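Local atomic coordinates of SusD-like carbohydrate binding protein BF1063 (Bacteroides fragilis NCTC 9343, PDB entry 3I4G), a protein that probably binds carbohydrate at the outer membrane, as a presumed lipoprotein of the SusD family. Residues D38-N43 and D374-N379; W48-M53 and P267-S272; S60-D65 and E443-L448; T244-S247 and F253-Q256. All coordinates share one frame; numbering follows the deposited sequence.

Contact 1 of 4, residues D38-N43 and D374-N379; sequences DGVEYN and DVQSAN. With EDO (1,2-ethanediol), chain C.
A single direct hydrogen bond, S377 OG to D38 OD1 at 2.8 Å, ties the two loops together. The hydroxyl comes to the syn lone pair of OD1, on the side of OD2, and D38 presents this oxygen with CG anti to the backbone N (chi1 -179°). The same oxygen also accepts from the backbone N of G263. D38 and Q376 are each modelled in two conformers, so their side-chain contacts hold for one of them. Backbone packing is closest at G39, which has no side chain where its CA lies 3.0 Å from Q376 O.

The loop between helices 21-33 and 50-54 here meets the loop leading into strand 380-386. The latter forms a type I turn from D374 to S377, closed by S377 N to D374 O, and D374 makes it an Asx turn as well: its OD1 takes the N-H of Q376 at 2.9 Å from above the carboxylate plane. Nonpolar contact is looser, V40 CG2 passing obliquely over CB and CG of Q376 at 4.2 Å. The amide of Q376 runs on to Q268, its NE2 bonding to Q268 OE1. Beyond the turn, N379 O accepts from O1 of a 1,2-ethanediol.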
loop_
_atom_site.group_PDB
_atom_site.type_symbol
_atom_site.label_atom_id
_atom_site.label_comp_id
_atom_site.label_asym_id
_atom_site.label_seq_id
_atom_site.Cartn_x
_atom_site.Cartn_y
_atom_site.Cartn_z
ATOM N N ASP A 38 4.338 2.108 19.159
ATOM C CA ASP A 38 3.682 0.872 19.502
ATOM C C ASP A 38 2.169 0.998 19.487
ATOM O O ASP A 38 1.608 1.876 20.145
ATOM C CB ASP A 38 4.146 0.467 20.915
ATOM C CG ASP A 38 3.553 -0.842 21.393
ATOM O OD1 ASP A 38 3.175 -1.687 20.559
ATOM O OD2 ASP A 38 3.486 -1.020 22.636
ATOM N N GLY A 39 1.515 0.128 18.716
ATOM C CA GLY A 39 0.075 0.016 18.751
ATOM C C GLY A 39 -0.824 0.773 17.831
ATOM O O GLY A 39 -0.515 0.974 16.665
ATOM N N VAL A 40 -1.966 1.167 18.376
ATOM C CA VAL A 40 -3.023 1.799 17.593
ATOM C C VAL A 40 -2.644 3.204 17.206
ATOM O O VAL A 40 -2.115 3.968 18.038
ATOM C CB VAL A 40 -4.310 1.807 18.396
ATOM C CG1 VAL A 40 -5.421 2.614 17.724
ATOM C CG2 VAL A 40 -4.770 0.341 18.647
ATOM N N GLU A 41 -2.894 3.543 15.949
ATOM C CA GLU A 41 -2.703 4.921 15.472
ATOM C C GLU A 41 -3.972 5.333 14.770
ATOM O O GLU A 41 -4.605 4.546 14.083
ATOM C CB GLU A 41 -1.490 5.042 14.575
ATOM C CG GLU A 41 -1.514 4.203 13.337
ATOM C CD GLU A 41 -0.344 4.396 12.421
ATOM O OE1 GLU A 41 0.695 4.957 12.844
ATOM O OE2 GLU A 41 -0.454 4.022 11.231
ATOM N N TYR A 42 -4.327 6.609 14.917
ATOM C CA TYR A 42 -5.553 7.174 14.359
ATOM C C TYR A 42 -5.296 7.997 13.125
ATOM O O TYR A 42 -6.218 8.574 12.547
ATOM C CB TYR A 42 -6.270 8.002 15.428
ATOM C CG TYR A 42 -6.667 7.125 16.598
ATOM C CD1 TYR A 42 -7.745 6.252 16.492
ATOM C CD2 TYR A 42 -5.912 7.100 17.771
ATOM C CE1 TYR A 42 -8.092 5.431 17.562
ATOM C CE2 TYR A 42 -6.264 6.260 18.818
ATOM C CZ TYR A 42 -7.348 5.441 18.683
ATOM O OH TYR A 42 -7.729 4.595 19.741
ATOM N N ASN A 43 -4.043 7.976 12.657
ATOM C CA ASN A 43 -3.590 8.684 11.489
ATOM C C ASN A 43 -2.238 8.100 11.124
ATOM O O ASN A 43 -1.649 7.360 11.923
ATOM C CB ASN A 43 -3.530 10.193 11.763
ATOM C CG ASN A 43 -2.949 10.508 13.075
ATOM O OD1 ASN A 43 -1.762 10.257 13.335
ATOM N ND2 ASN A 43 -3.811 10.992 13.987
ATOM N N ASP A 374 -2.715 -9.548 22.301
ATOM C CA ASP A 374 -3.208 -8.187 22.478
ATOM C C ASP A 374 -3.437 -7.587 21.101
ATOM O O ASP A 374 -2.477 -7.266 20.381
ATOM C CB ASP A 374 -2.208 -7.351 23.289
ATOM C CG ASP A 374 -2.705 -5.963 23.601
ATOM O OD1 ASP A 374 -3.736 -5.530 23.078
ATOM O OD2 ASP A 374 -2.027 -5.273 24.422
ATOM N N VAL A 375 -4.712 -7.395 20.758
ATOM C CA VAL A 375 -5.045 -6.831 19.439
ATOM C C VAL A 375 -4.539 -5.402 19.252
ATOM O O VAL A 375 -4.466 -4.949 18.103
ATOM C CB VAL A 375 -6.545 -6.903 19.109
ATOM C CG1 VAL A 375 -6.955 -8.377 18.982
ATOM C CG2 VAL A 375 -7.415 -6.140 20.117
ATOM N N GLN A 376 -4.177 -4.723 20.341
ATOM C CA GLN A 376 -3.640 -3.371 20.270
ATOM C C GLN A 376 -2.115 -3.359 20.090
ATOM O O GLN A 376 -1.539 -2.326 19.831
ATOM C CB GLN A 376 -4.005 -2.567 21.524
ATOM C CG GLN A 376 -5.475 -2.390 21.698
ATOM C CD GLN A 376 -5.888 -1.552 22.906
ATOM O OE1 GLN A 376 -5.093 -1.273 23.806
ATOM N NE2 GLN A 376 -7.156 -1.166 22.935
ATOM N N SER A 377 -1.461 -4.495 20.253
ATOM C CA SER A 377 -0.009 -4.577 20.140
ATOM C C SER A 377 0.344 -6.017 19.803
ATOM O O SER A 377 0.772 -6.812 20.643
ATOM C CB SER A 377 0.635 -4.135 21.438
ATOM O OG SER A 377 2.056 -4.133 21.357
ATOM N N ALA A 378 0.203 -6.319 18.524
ATOM C CA ALA A 378 0.328 -7.669 17.986
ATOM C C ALA A 378 1.563 -7.829 17.150
ATOM O O ALA A 378 2.163 -6.868 16.660
ATOM C CB ALA A 378 -0.916 -7.978 17.113
ATOM N N ASN A 379 1.932 -9.090 16.947
ATOM C CA ASN A 379 2.889 -9.405 15.933
ATOM C C ASN A 379 2.247 -9.124 14.588
ATOM O O ASN A 379 1.039 -9.276 14.416
ATOM C CB ASN A 379 3.267 -10.884 15.988
ATOM C CG ASN A 379 4.050 -11.246 17.197
ATOM O OD1 ASN A 379 4.932 -10.522 17.649
ATOM N ND2 ASN A 379 3.775 -12.440 17.701
HETATM C C1 EDO C . -1.948 -9.916 13.579
HETATM O O1 EDO C . -1.220 -8.749 13.133
HETATM C C2 EDO C . -1.488 -11.042 12.663
HETATM O O2 EDO C . -2.497 -12.031 12.632
#

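Contact 2 of 4, residues W48-M53 and P267-S272; sequences WSYHGM and PQHALS
The rings of Y50 and H269 meet rim to rim, their centroids 5.7 Å apart and their planes at 68°, so that neither lies over the face of the other. H269 ND1 sits in the plane of the tyrosine ring at its edge, and Y50 CZ lies likewise in the plane of the imidazole. A third ring, that of Y42, meets H269 with its plane steeply inclined to the imidazole.

Two short helices of the SusD-like fold are joined here: Y50 follows the N-cap S49 in the short, weakly bonded helix 50-54, H269 belongs to helix 266-270, and both side chains are buried. Their link is one hydrogen bond between Y50 OH and H269 ND1, 2.7 Å. Y50 CG stands between its backbone N and carbonyl carbon (chi1 74°), which carries the phenol across to the other helix. Its hydroxyl also receives the backbone N-H of E41. On the far side of the imidazole, H269 NE2 bonds to a sulfonate oxygen of a bound HEPES molecule, probably from the crystallisation liquor, so both ring nitrogens are engaged. The start of helix 50-54 is itself fixed by S49, whose OG accepts from G52 N at 3.1 Å.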
loop_
_atom_site.group_PDB
_atom_site.type_symbol
_atom_site.label_atom_id
_atom_site.label_comp_id
_atom_site.label_asym_id
_atom_site.label_seq_id
_atom_site.Cartn_x
_atom_site.Cartn_y
_atom_site.Cartn_z
ATOM N N TRP A 48 4.747 3.822 5.611
ATOM C CA TRP A 48 4.672 2.370 5.720
ATOM C C TRP A 48 3.931 1.884 6.951
ATOM O O TRP A 48 3.872 0.689 7.171
ATOM C CB TRP A 48 6.069 1.751 5.712
ATOM C CG TRP A 48 6.852 2.117 4.485
ATOM C CD1 TRP A 48 6.372 2.260 3.223
ATOM C CD2 TRP A 48 8.270 2.376 4.396
ATOM N NE1 TRP A 48 7.385 2.581 2.365
ATOM C CE2 TRP A 48 8.555 2.676 3.060
ATOM C CE3 TRP A 48 9.298 2.408 5.319
ATOM C CZ2 TRP A 48 9.823 2.997 2.626
ATOM C CZ3 TRP A 48 10.561 2.727 4.893
ATOM C CH2 TRP A 48 10.818 3.041 3.570
ATOM N N SER A 49 3.387 2.788 7.763
ATOM C CA SER A 49 2.608 2.374 8.930
ATOM C C SER A 49 1.259 1.825 8.468
ATOM O O SER A 49 0.879 1.958 7.291
ATOM C CB SER A 49 2.410 3.518 9.914
ATOM O OG SER A 49 1.429 4.456 9.479
ATOM N N TYR A 50 0.515 1.182 9.344
ATOM C CA TYR A 50 -0.723 0.559 8.838
ATOM C C TYR A 50 -1.709 1.604 8.336
ATOM O O TYR A 50 -2.397 1.374 7.345
ATOM C CB TYR A 50 -1.353 -0.443 9.833
ATOM C CG TYR A 50 -2.063 0.072 11.049
ATOM C CD1 TYR A 50 -3.332 0.605 10.939
ATOM C CD2 TYR A 50 -1.512 0.006 12.312
ATOM C CE1 TYR A 50 -4.016 1.030 12.033
ATOM C CE2 TYR A 50 -2.218 0.457 13.416
ATOM C CZ TYR A 50 -3.447 0.947 13.276
ATOM O OH TYR A 50 -4.099 1.380 14.420
ATOM N N HIS A 51 -1.833 2.726 9.024
ATOM C CA HIS A 51 -2.717 3.787 8.558
ATOM C C HIS A 51 -2.076 4.557 7.406
ATOM O O HIS A 51 -2.785 5.049 6.506
ATOM C CB HIS A 51 -3.098 4.726 9.705
ATOM C CG HIS A 51 -4.303 5.591 9.455
ATOM N ND1 HIS A 51 -4.550 6.266 8.282
ATOM C CD2 HIS A 51 -5.289 5.938 10.299
ATOM C CE1 HIS A 51 -5.666 6.973 8.412
ATOM N NE2 HIS A 51 -6.136 6.792 9.634
ATOM N N GLY A 52 -0.760 4.656 7.356
ATOM C CA GLY A 52 -0.123 5.374 6.283
ATOM C C GLY A 52 -0.070 4.655 4.963
ATOM O O GLY A 52 -0.096 5.305 3.909
HETATM N N MSE A 53 -0.014 3.324 5.022
HETATM C CA MSE A 53 0.096 2.493 3.845
HETATM C C MSE A 53 -1.196 1.736 3.542
HETATM O O MSE A 53 -1.941 2.113 2.649
HETATM C CB MSE A 53 1.279 1.521 4.014
HETATM C CG MSE A 53 1.541 0.573 2.799
HETATM SE SE MSE A 53 3.181 -0.368 2.913
HETATM C CE MSE A 53 2.618 -1.602 4.340
ATOM N N PRO A 267 -4.873 -5.138 14.130
ATOM C CA PRO A 267 -6.018 -5.982 14.513
ATOM C C PRO A 267 -7.120 -5.236 15.275
ATOM O O PRO A 267 -8.308 -5.397 14.977
ATOM C CB PRO A 267 -5.369 -7.069 15.359
ATOM C CG PRO A 267 -3.941 -7.102 14.870
ATOM C CD PRO A 267 -3.610 -5.662 14.673
ATOM N N GLN A 268 -6.745 -4.431 16.270
ATOM C CA GLN A 268 -7.761 -3.668 16.978
ATOM C C GLN A 268 -8.565 -2.835 16.012
ATOM O O GLN A 268 -9.798 -2.671 16.151
ATOM C CB GLN A 268 -7.073 -2.760 17.999
ATOM C CG GLN A 268 -8.041 -1.801 18.718
ATOM C CD GLN A 268 -8.978 -2.512 19.646
ATOM O OE1 GLN A 268 -8.651 -2.701 20.823
ATOM N NE2 GLN A 268 -10.112 -2.973 19.124
ATOM N N HIS A 269 -7.890 -2.234 15.053
ATOM C CA HIS A 269 -8.563 -1.358 14.136
ATOM C C HIS A 269 -9.368 -2.030 13.058
ATOM O O HIS A 269 -10.420 -1.497 12.691
ATOM C CB HIS A 269 -7.575 -0.385 13.432
ATOM C CG HIS A 269 -7.791 1.040 13.830
ATOM N ND1 HIS A 269 -6.755 1.909 14.099
ATOM C CD2 HIS A 269 -8.936 1.744 13.984
ATOM C CE1 HIS A 269 -7.268 3.085 14.436
ATOM N NE2 HIS A 269 -8.587 3.013 14.375
ATOM N N ALA A 270 -8.895 -3.163 12.562
ATOM C CA ALA A 270 -9.460 -3.734 11.327
ATOM C C ALA A 270 -10.126 -5.098 11.437
ATOM O O ALA A 270 -10.693 -5.556 10.454
ATOM C CB ALA A 270 -8.402 -3.781 10.229
ATOM N N LEU A 271 -10.020 -5.765 12.588
ATOM C CA LEU A 271 -10.854 -6.925 12.837
ATOM C C LEU A 271 -12.295 -6.450 13.035
ATOM O O LEU A 271 -12.563 -5.271 13.308
ATOM C CB LEU A 271 -10.397 -7.705 14.082
ATOM C CG LEU A 271 -9.045 -8.375 13.931
ATOM C CD1 LEU A 271 -8.593 -9.054 15.253
ATOM C CD2 LEU A 271 -8.991 -9.433 12.784
ATOM N N SER A 272 -13.256 -7.380 12.935
ATOM C CA SER A 272 -14.647 -7.052 13.181
ATOM C C SER A 272 -14.976 -7.269 14.662
ATOM O O SER A 272 -14.171 -7.828 15.431
ATOM C CB SER A 272 -15.573 -7.852 12.256
ATOM O OG SER A 272 -15.723 -9.177 12.706
#

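Contact 3 of 4, residues S60-D65 and E443-L448; sequences SDNAFD and ERRIEL
The guanidinium of R445 stacks against the carboxylate of D61, the two planes only 10° apart, with D61 OD2 over one face of the guanidinium and offset toward its rim. No N-H points at that oxygen, so the salt bridge, 3.6 Å between OD2 and NH2 of R445, rests on charge alone. D61 OD2 is held more firmly by R454, and NH2 of R445 has a further acidic partner in D286, which should spread the charge among several buried groups.

The directional grip on R445 comes from N62. Its OD1 lies exactly in the guanidinium plane and accepts from both NE (2.8 Å) and NH2 (2.9 Å), a side-on fork onto one oxygen. Amide and guanidinium are nearly coplanar, 6° apart, which fixes how the arginine head is rotated. The chain of R445 is extended from CG to NE, with CG anti to the backbone N (chi1 -176°), and so spans the gap from helix to loop. The other end of the amide is used too: N62 ND2 donates to a water at 2.9 Å, and that water donates to R445 O.

D61 and N62 occupy the two middle positions of a type I turn from S60 to A63, also an ST turn with S60 OG taking N62 N-H. This turn, preceding strand 63-65, is joined to the last turns of helix 433-447 by a buried arginine shared between N62, D61 and D286.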
loop_
_atom_site.group_PDB
_atom_site.type_symbol
_atom_site.label_atom_id
_atom_site.label_comp_id
_atom_site.label_asym_id
_atom_site.label_seq_id
_atom_site.Cartn_x
_atom_site.Cartn_y
_atom_site.Cartn_z
ATOM N N SER A 60 -9.037 4.905 -2.439
ATOM C CA SER A 60 -9.112 4.320 -3.760
ATOM C C SER A 60 -10.479 3.700 -4.023
ATOM O O SER A 60 -11.325 3.632 -3.139
ATOM C CB SER A 60 -8.046 3.223 -3.928
ATOM O OG SER A 60 -8.396 2.024 -3.289
ATOM N N ASP A 61 -10.642 3.229 -5.248
ATOM C CA ASP A 61 -11.815 2.494 -5.682
ATOM C C ASP A 61 -11.957 1.100 -5.040
ATOM O O ASP A 61 -12.986 0.472 -5.223
ATOM C CB ASP A 61 -11.895 2.428 -7.232
ATOM C CG ASP A 61 -10.639 1.925 -7.904
ATOM O OD1 ASP A 61 -9.542 1.925 -7.283
ATOM O OD2 ASP A 61 -10.717 1.589 -9.099
ATOM N N ASN A 62 -10.960 0.658 -4.299
ATOM C CA ASN A 62 -10.992 -0.637 -3.647
ATOM C C ASN A 62 -11.678 -0.678 -2.304
ATOM O O ASN A 62 -12.079 -1.769 -1.867
ATOM C CB ASN A 62 -9.555 -1.176 -3.426
ATOM C CG ASN A 62 -8.886 -1.713 -4.666
ATOM O OD1 ASN A 62 -9.514 -1.888 -5.706
ATOM N ND2 ASN A 62 -7.613 -2.052 -4.526
ATOM N N ALA A 63 -11.816 0.453 -1.607
ATOM C CA ALA A 63 -12.225 0.382 -0.213
ATOM C C ALA A 63 -12.783 1.707 0.259
ATOM O O ALA A 63 -12.827 2.683 -0.482
ATOM C CB ALA A 63 -11.055 -0.073 0.660
ATOM N N PHE A 64 -13.222 1.699 1.501
ATOM C CA PHE A 64 -13.890 2.824 2.143
ATOM C C PHE A 64 -13.453 2.877 3.594
ATOM O O PHE A 64 -13.141 1.865 4.207
ATOM C CB PHE A 64 -15.387 2.620 2.029
ATOM C CG PHE A 64 -16.244 3.723 2.625
ATOM C CD1 PHE A 64 -16.366 4.922 1.948
ATOM C CD2 PHE A 64 -17.018 3.524 3.745
ATOM C CE1 PHE A 64 -17.189 5.960 2.440
ATOM C CE2 PHE A 64 -17.840 4.529 4.224
ATOM C CZ PHE A 64 -17.929 5.755 3.569
ATOM N N ASP A 65 -13.447 4.083 4.143
ATOM C CA ASP A 65 -13.100 4.305 5.541
ATOM C C ASP A 65 -14.370 4.277 6.379
ATOM O O ASP A 65 -15.287 5.032 6.094
ATOM C CB ASP A 65 -12.407 5.666 5.669
ATOM C CG ASP A 65 -11.704 5.834 6.962
ATOM O OD1 ASP A 65 -12.370 5.996 7.977
ATOM O OD2 ASP A 65 -10.462 5.797 7.015
ATOM N N GLU A 443 -4.407 -7.052 -13.438
ATOM C CA GLU A 443 -3.754 -8.068 -12.654
ATOM C C GLU A 443 -3.086 -7.434 -11.448
ATOM O O GLU A 443 -3.107 -7.996 -10.364
ATOM C CB GLU A 443 -2.744 -8.846 -13.504
ATOM C CG GLU A 443 -2.187 -10.043 -12.789
ATOM C CD GLU A 443 -3.253 -11.123 -12.560
ATOM O OE1 GLU A 443 -4.214 -11.271 -13.376
ATOM O OE2 GLU A 443 -3.127 -11.866 -11.576
ATOM N N ARG A 444 -2.460 -6.281 -11.636
ATOM C CA ARG A 444 -1.850 -5.586 -10.574
ATOM C C ARG A 444 -2.888 -5.222 -9.499
ATOM O O ARG A 444 -2.646 -5.340 -8.295
ATOM C CB ARG A 444 -1.153 -4.337 -11.132
ATOM C CG ARG A 444 -0.408 -3.560 -10.158
ATOM C CD ARG A 444 0.232 -2.335 -10.881
ATOM N NE ARG A 444 0.916 -1.530 -9.915
ATOM C CZ ARG A 444 2.202 -1.563 -9.639
ATOM N NH1 ARG A 444 3.053 -2.359 -10.297
ATOM N NH2 ARG A 444 2.623 -0.778 -8.686
ATOM N N ARG A 445 -4.062 -4.759 -9.906
ATOM C CA ARG A 445 -5.147 -4.437 -8.970
ATOM C C ARG A 445 -5.499 -5.643 -8.115
ATOM O O ARG A 445 -5.596 -5.558 -6.886
ATOM C CB ARG A 445 -6.393 -3.977 -9.727
ATOM C CG ARG A 445 -7.480 -3.546 -8.809
ATOM C CD ARG A 445 -8.761 -3.143 -9.472
ATOM N NE ARG A 445 -9.665 -2.533 -8.454
ATOM C CZ ARG A 445 -10.892 -2.101 -8.681
ATOM N NH1 ARG A 445 -11.448 -2.210 -9.868
ATOM N NH2 ARG A 445 -11.581 -1.581 -7.684
ATOM N N ILE A 446 -5.674 -6.786 -8.754
ATOM C CA ILE A 446 -6.042 -7.983 -8.022
ATOM C C ILE A 446 -4.925 -8.484 -7.128
ATOM O O ILE A 446 -5.096 -8.727 -5.932
ATOM C CB ILE A 446 -6.456 -9.107 -9.012
ATOM C CG1 ILE A 446 -7.690 -8.717 -9.823
ATOM C CG2 ILE A 446 -6.679 -10.440 -8.276
ATOM C CD1 ILE A 446 -8.876 -8.234 -9.017
ATOM N N GLU A 447 -3.724 -8.569 -7.684
ATOM C CA GLU A 447 -2.600 -9.114 -6.918
ATOM C C GLU A 447 -2.279 -8.308 -5.679
ATOM O O GLU A 447 -2.008 -8.885 -4.620
ATOM C CB GLU A 447 -1.377 -9.217 -7.821
ATOM C CG GLU A 447 -0.140 -9.700 -7.126
ATOM C CD GLU A 447 -0.196 -11.119 -6.601
ATOM O OE1 GLU A 447 -1.067 -11.890 -7.043
ATOM O OE2 GLU A 447 0.638 -11.456 -5.742
ATOM N N LEU A 448 -2.342 -6.983 -5.785
ATOM C CA LEU A 448 -1.932 -6.102 -4.699
ATOM C C LEU A 448 -3.080 -5.507 -3.925
ATOM O O LEU A 448 -2.858 -4.618 -3.105
ATOM C CB LEU A 448 -1.075 -4.963 -5.272
ATOM C CG LEU A 448 0.166 -5.370 -6.045
ATOM C CD1 LEU A 448 0.809 -4.122 -6.696
ATOM C CD2 LEU A 448 1.172 -6.115 -5.163
HETATM O O HOH W 1 -5.234 -3.029 -5.900
#

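Contact 4 of 4, residues T244-S247 and F253-Q256; sequences TGTS and FYIQ
T246, the residue with most surface buried here, faces Y254 and Q256 with its methyl group, and CG2 makes the closest direct contacts. It stands 3.6 Å from Y254 CE1 and approaches the phenol ring obliquely. The same methyl comes within 3.6 Å of Q256 NE2. Y254 and Q256 are two apart on strand 254-257, so both reach toward T246 from one side of the strand. Q256 gets there by an extended chain, CG anti to the backbone N (chi1 176°).

The polar atoms of the three residues meet through water. One water donates to T246 O at 3.0 Å and lies 2.7 Å from Y254 OH. A second, 2.8 Å from T246 OG1, accepts from Q256 NE2. Two water bridges therefore accompany the methyl contact at this partly exposed surface.

T246 is the third residue of a type I turn from T244 to S247, in which S247 N bonds to T244 O. This turn lies in the loop that follows helix 214-227 and precedes strand 251-252. Strand 254-257 pairs antiparallel with strand 380-386, and L381 of that partner packs against both T246 and Y254.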
loop_
_atom_site.group_PDB
_atom_site.type_symbol
_atom_site.label_atom_id
_atom_site.label_comp_id
_atom_site.label_asym_id
_atom_site.label_seq_id
_atom_site.Cartn_x
_atom_site.Cartn_y
_atom_site.Cartn_z
ATOM N N THR A 244 5.254 -16.396 8.823
ATOM C CA THR A 244 5.769 -16.805 7.541
ATOM C C THR A 244 6.252 -15.712 6.601
ATOM O O THR A 244 6.883 -15.988 5.581
ATOM C CB THR A 244 4.607 -17.559 6.836
ATOM O OG1 THR A 244 3.410 -16.766 6.869
ATOM C CG2 THR A 244 4.325 -18.913 7.521
ATOM N N GLY A 245 5.913 -14.467 6.913
ATOM C CA GLY A 245 6.173 -13.376 6.009
ATOM C C GLY A 245 7.605 -12.983 5.785
ATOM O O GLY A 245 7.893 -12.228 4.854
ATOM N N THR A 246 8.511 -13.427 6.654
ATOM C CA THR A 246 9.932 -13.156 6.454
ATOM C C THR A 246 10.710 -14.401 6.047
ATOM O O THR A 246 11.933 -14.289 5.864
ATOM C CB THR A 246 10.609 -12.569 7.718
ATOM O OG1 THR A 246 10.655 -13.560 8.740
ATOM C CG2 THR A 246 9.888 -11.348 8.219
ATOM N N SER A 247 10.047 -15.537 5.882
ATOM C CA SER A 247 10.732 -16.777 5.512
ATOM C C SER A 247 10.283 -17.252 4.124
ATOM O O SER A 247 9.902 -18.418 3.903
ATOM C CB SER A 247 10.472 -17.834 6.571
ATOM O OG SER A 247 9.095 -18.148 6.593
ATOM N N PHE A 253 11.020 -6.039 0.735
ATOM C CA PHE A 253 11.075 -4.989 1.765
ATOM C C PHE A 253 9.752 -5.036 2.507
ATOM O O PHE A 253 8.699 -5.109 1.883
ATOM C CB PHE A 253 11.381 -3.604 1.164
ATOM C CG PHE A 253 11.655 -2.545 2.205
ATOM C CD1 PHE A 253 12.794 -2.591 2.976
ATOM C CD2 PHE A 253 10.774 -1.499 2.411
ATOM C CE1 PHE A 253 13.005 -1.663 3.985
ATOM C CE2 PHE A 253 11.017 -0.553 3.412
ATOM C CZ PHE A 253 12.114 -0.645 4.192
ATOM N N TYR A 254 9.788 -4.945 3.823
ATOM C CA TYR A 254 8.603 -5.111 4.655
ATOM C C TYR A 254 8.791 -4.459 5.991
ATOM O O TYR A 254 9.931 -4.106 6.392
ATOM C CB TYR A 254 8.317 -6.614 4.837
ATOM C CG TYR A 254 9.509 -7.423 5.260
ATOM C CD1 TYR A 254 9.933 -7.423 6.596
ATOM C CD2 TYR A 254 10.226 -8.187 4.337
ATOM C CE1 TYR A 254 11.062 -8.191 6.977
ATOM C CE2 TYR A 254 11.307 -8.937 4.713
ATOM C CZ TYR A 254 11.718 -8.946 6.019
ATOM O OH TYR A 254 12.835 -9.701 6.384
ATOM N N ILE A 255 7.684 -4.306 6.721
ATOM C CA ILE A 255 7.697 -3.846 8.102
ATOM C C ILE A 255 7.292 -5.011 8.994
ATOM O O ILE A 255 6.201 -5.571 8.828
ATOM C CB ILE A 255 6.735 -2.665 8.338
ATOM C CG1 ILE A 255 6.857 -1.560 7.285
ATOM C CG2 ILE A 255 6.974 -2.143 9.741
ATOM C CD1 ILE A 255 8.290 -0.974 7.114
ATOM N N GLN A 256 8.188 -5.403 9.905
ATOM C CA GLN A 256 7.917 -6.449 10.851
ATOM C C GLN A 256 7.571 -5.817 12.196
ATOM O O GLN A 256 8.329 -4.990 12.689
ATOM C CB GLN A 256 9.120 -7.380 11.010
ATOM C CG GLN A 256 8.917 -8.430 12.071
ATOM C CD GLN A 256 10.040 -9.396 12.114
ATOM O OE1 GLN A 256 11.164 -9.037 12.518
ATOM N NE2 GLN A 256 9.766 -10.619 11.760
HETATM O O HOH W 2 13.162 -11.844 4.750
HETATM O O HOH W 3 11.423 -12.726 11.276
#

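From the N terminus, the chain supplies the first partners of contacts 1, 2 and 3 in turn, at 38-43, 48-53 and 60-65. Contact 4 then closes a short local turn, 244-247 with 253-256, within the long loops of all three others. Segment 267-272 closes contact 2, and 374-379 closes contact 1 around it. Contact 3, completed only at 443-448, crosses both. Contacts 1 and 2 touch directly: E41 OE2 is hydrogen-bonded to S49 OG and H51 N. W48 packs on F253 and I255, joining contacts 2 and 4. Contacts 1 to 3 join N-terminal segments to the loop before strand 380-386, to helix 266-270 and to helix 433-447, while contact 4 folds a loop onto strand 254-257.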